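Local coordinates for protein restriction endonuclease (PDB 4F0Q) that probably recognises methylated cytosine in DNA and cuts the DNA with a magnesium-dependent endonuclease domain, working as a tetramer, at residues L324-S327 with V333-I336. Numbering follows the deposited sequence.
With MG (magnesium ion), chain E.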
ATOM      1  N   LEU A 324       2.367  15.869 -12.436  1.00 18.45           N
ATOM      2  CA  LEU A 324       1.298  16.713 -11.915  1.00 19.55           C
ATOM      3  C   LEU A 324       0.054  16.571 -12.785  1.00 22.80           C
ATOM      4  O   LEU A 324       0.151  16.282 -13.978  1.00 27.52           O
ATOM      5  CB  LEU A 324       1.737  18.179 -11.861  1.00 23.46           C
ATOM      6  CG  LEU A 324       2.331  18.702 -10.549  1.00 19.25           C
ATOM      7  CD1 LEU A 324       3.562  17.909 -10.141  1.00 22.32           C
ATOM      8  CD2 LEU A 324       2.662  20.182 -10.670  1.00 25.56           C
ATOM      9  N   SER A 325      -1.114  16.777 -12.185  1.00 19.34           N
ATOM     10  CA  SER A 325      -2.378  16.599 -12.891  1.00 23.43           C
ATOM     11  C   SER A 325      -2.619  17.678 -13.947  1.00 25.11           C
ATOM     12  O   SER A 325      -2.936  17.370 -15.096  1.00 24.37           O
ATOM     13  CB  SER A 325      -3.544  16.564 -11.900  1.00 22.76           C
ATOM     14  OG  SER A 325      -3.394  15.502 -10.975  1.00 23.40           O
ATOM     15  N   ARG A 326      -2.469  18.939 -13.553  1.00 24.00           N
ATOM     16  CA  ARG A 326      -2.702  20.057 -14.463  1.00 23.79           C
ATOM     17  C   ARG A 326      -1.902  21.291 -14.065  1.00 26.62           C
ATOM     18  O   ARG A 326      -1.373  21.371 -12.956  1.00 29.99           O
ATOM     19  CB  ARG A 326      -4.192  20.404 -14.531  1.00 32.36           C
ATOM     20  CG  ARG A 326      -4.819  20.710 -13.181  1.00 30.50           C
ATOM     21  CD  ARG A 326      -5.553  19.501 -12.633  1.00 26.32           C
ATOM     22  NE  ARG A 326      -5.568  19.491 -11.175  1.00 27.01           N
ATOM     23  CZ  ARG A 326      -6.094  18.517 -10.442  1.00 25.06           C
ATOM     24  NH1 ARG A 326      -6.655  17.470 -11.031  1.00 27.15           N
ATOM     25  NH2 ARG A 326      -6.058  18.590  -9.119  1.00 30.30           N
ATOM     26  N   SER A 327      -1.820  22.252 -14.981  1.00 23.97           N
ATOM     27  CA  SER A 327      -1.114  23.502 -14.727  1.00 22.96           C
ATOM     28  C   SER A 327      -2.104  24.629 -14.460  1.00 27.85           C
ATOM     29  O   SER A 327      -1.715  25.753 -14.144  1.00 28.54           O
ATOM     30  CB  SER A 327      -0.215  23.851 -15.901  1.00 21.85           C
ATOM     31  N   VAL A 333      -7.185  14.971  -7.398  1.00 28.98           N
ATOM     32  CA  VAL A 333      -5.784  14.585  -7.282  1.00 24.30           C
ATOM     33  C   VAL A 333      -4.878  15.640  -7.908  1.00 24.14           C
ATOM     34  O   VAL A 333      -5.107  16.072  -9.036  1.00 22.52           O
ATOM     35  CB  VAL A 333      -5.524  13.225  -7.954  1.00 25.03           C
ATOM     36  CG1 VAL A 333      -4.068  12.817  -7.787  1.00 20.34           C
ATOM     37  CG2 VAL A 333      -6.449  12.166  -7.374  1.00 28.21           C
ATOM     38  N   ASP A 334      -3.850  16.048  -7.171  1.00 23.31           N
ATOM     39  CA  ASP A 334      -2.949  17.101  -7.629  1.00 17.58           C
ATOM     40  C   ASP A 334      -1.658  16.561  -8.242  1.00 18.07           C
ATOM     41  O   ASP A 334      -1.067  17.199  -9.112  1.00 21.91           O
ATOM     42  CB  ASP A 334      -2.633  18.070  -6.488  1.00 21.01           C
ATOM     43  CG  ASP A 334      -3.834  18.903  -6.083  1.00 21.52           C
ATOM     44  OD1 ASP A 334      -4.973  18.478  -6.364  1.00 27.76           O
ATOM     45  OD2 ASP A 334      -3.641  19.982  -5.487  1.00 26.08           O
ATOM     46  N   PHE A 335      -1.218  15.392  -7.787  1.00 19.08           N
ATOM     47  CA  PHE A 335      -0.032  14.761  -8.364  1.00 18.10           C
ATOM     48  C   PHE A 335      -0.007  13.244  -8.189  1.00 17.76           C
ATOM     49  O   PHE A 335      -0.690  12.691  -7.329  1.00 17.38           O
ATOM     50  CB  PHE A 335       1.257  15.397  -7.827  1.00 16.29           C
ATOM     51  CG  PHE A 335       1.421  15.296  -6.336  1.00 15.86           C
ATOM     52  CD1 PHE A 335       0.945  16.298  -5.505  1.00 18.25           C
ATOM     53  CD2 PHE A 335       2.072  14.214  -5.767  1.00 18.42           C
ATOM     54  CE1 PHE A 335       1.102  16.214  -4.133  1.00 17.09           C
ATOM     55  CE2 PHE A 335       2.231  14.125  -4.396  1.00 18.79           C
ATOM     56  CZ  PHE A 335       1.745  15.126  -3.579  1.00 15.02           C
ATOM     57  N   ILE A 336       0.789  12.583  -9.024  1.00 19.25           N
ATOM     58  CA  ILE A 336       0.898  11.131  -9.017  1.00 18.84           C
ATOM     59  C   ILE A 336       2.352  10.706  -8.836  1.00 18.62           C
ATOM     60  O   ILE A 336       3.258  11.299  -9.426  1.00 17.91           O
ATOM     61  CB  ILE A 336       0.348  10.525 -10.330  1.00 18.80           C
ATOM     62  CG1 ILE A 336      -1.131  10.871 -10.501  1.00 19.08           C
ATOM     63  CG2 ILE A 336       0.530   9.015 -10.353  1.00 16.28           C
ATOM     64  CD1 ILE A 336      -2.024  10.250  -9.453  1.00 20.87           C
TER
HETATM   65 MG    MG E 501      -5.058  20.840  -4.255  1.00 21.26          MG
HETATM   66  O   HOH W   1      -8.095  14.766 -10.187  1.00 25.35           O
HETATM   67  O   HOH W   2      -3.867  22.234  -5.245  1.00 19.28           O
HETATM   68  O   HOH W   3      -6.101  22.445  -3.429  1.00 23.75           O
HETATM   69  O   HOH W   4      -6.382  20.189  -5.765  1.00 26.46           O
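Leu-324 and Phe-335 form an antiparallel, non-hydrogen-bonded pair, CA to CA 4.3 Å, where strand 319-324 ends beside the start of strand 335-342; just past it Ser-325 N donates a nearly straight bond to Asp-334 O (3.1 Å, 167°). The two paired residues turn their side chains to the same face of the sheet, where Leu-324 CD1 lies 4.1 Å from Phe-335 CB. Both also rest on helix 297-314, so large apolar residues suit them. Ser-325 has a side chain short enough to reach straight across: OG, set beside its own backbone N, donates to Val-333 O at 2.6 Å from above the carbonyl plane. This loop between the first two strands of the sheet belongs to the PD-(D/E)XK nuclease fold, in which the metal-binding aspartate stands at the start of the second core strand; here it is Asp-334, just ahead of strand 335-342. Its OD2 binds magnesium at 2.1 Å, and Gln-355, Ala-356 and three waters complete the coordination. With Phe-335 it faces Gly-354 in a classic beta bulge. The other carboxylate oxygen, OD1, takes a salt bridge from Arg-326 NH2 (3.0 Å), the guanidinium and carboxylate planes standing 79° apart. Arginine is long enough to reach back across the loop that joins the two strands, its chain bent at chi2 (-99°), and this second-shell charge would tend to fix the carboxylate's rotation. Val-333 O lies over one guanidinium face, 3.0 Å from Arg-326 CZ, too poorly angled for a hydrogen bond. At the guanidinium edge a water accepts from both Arg-326 NH1 and Val-333 N.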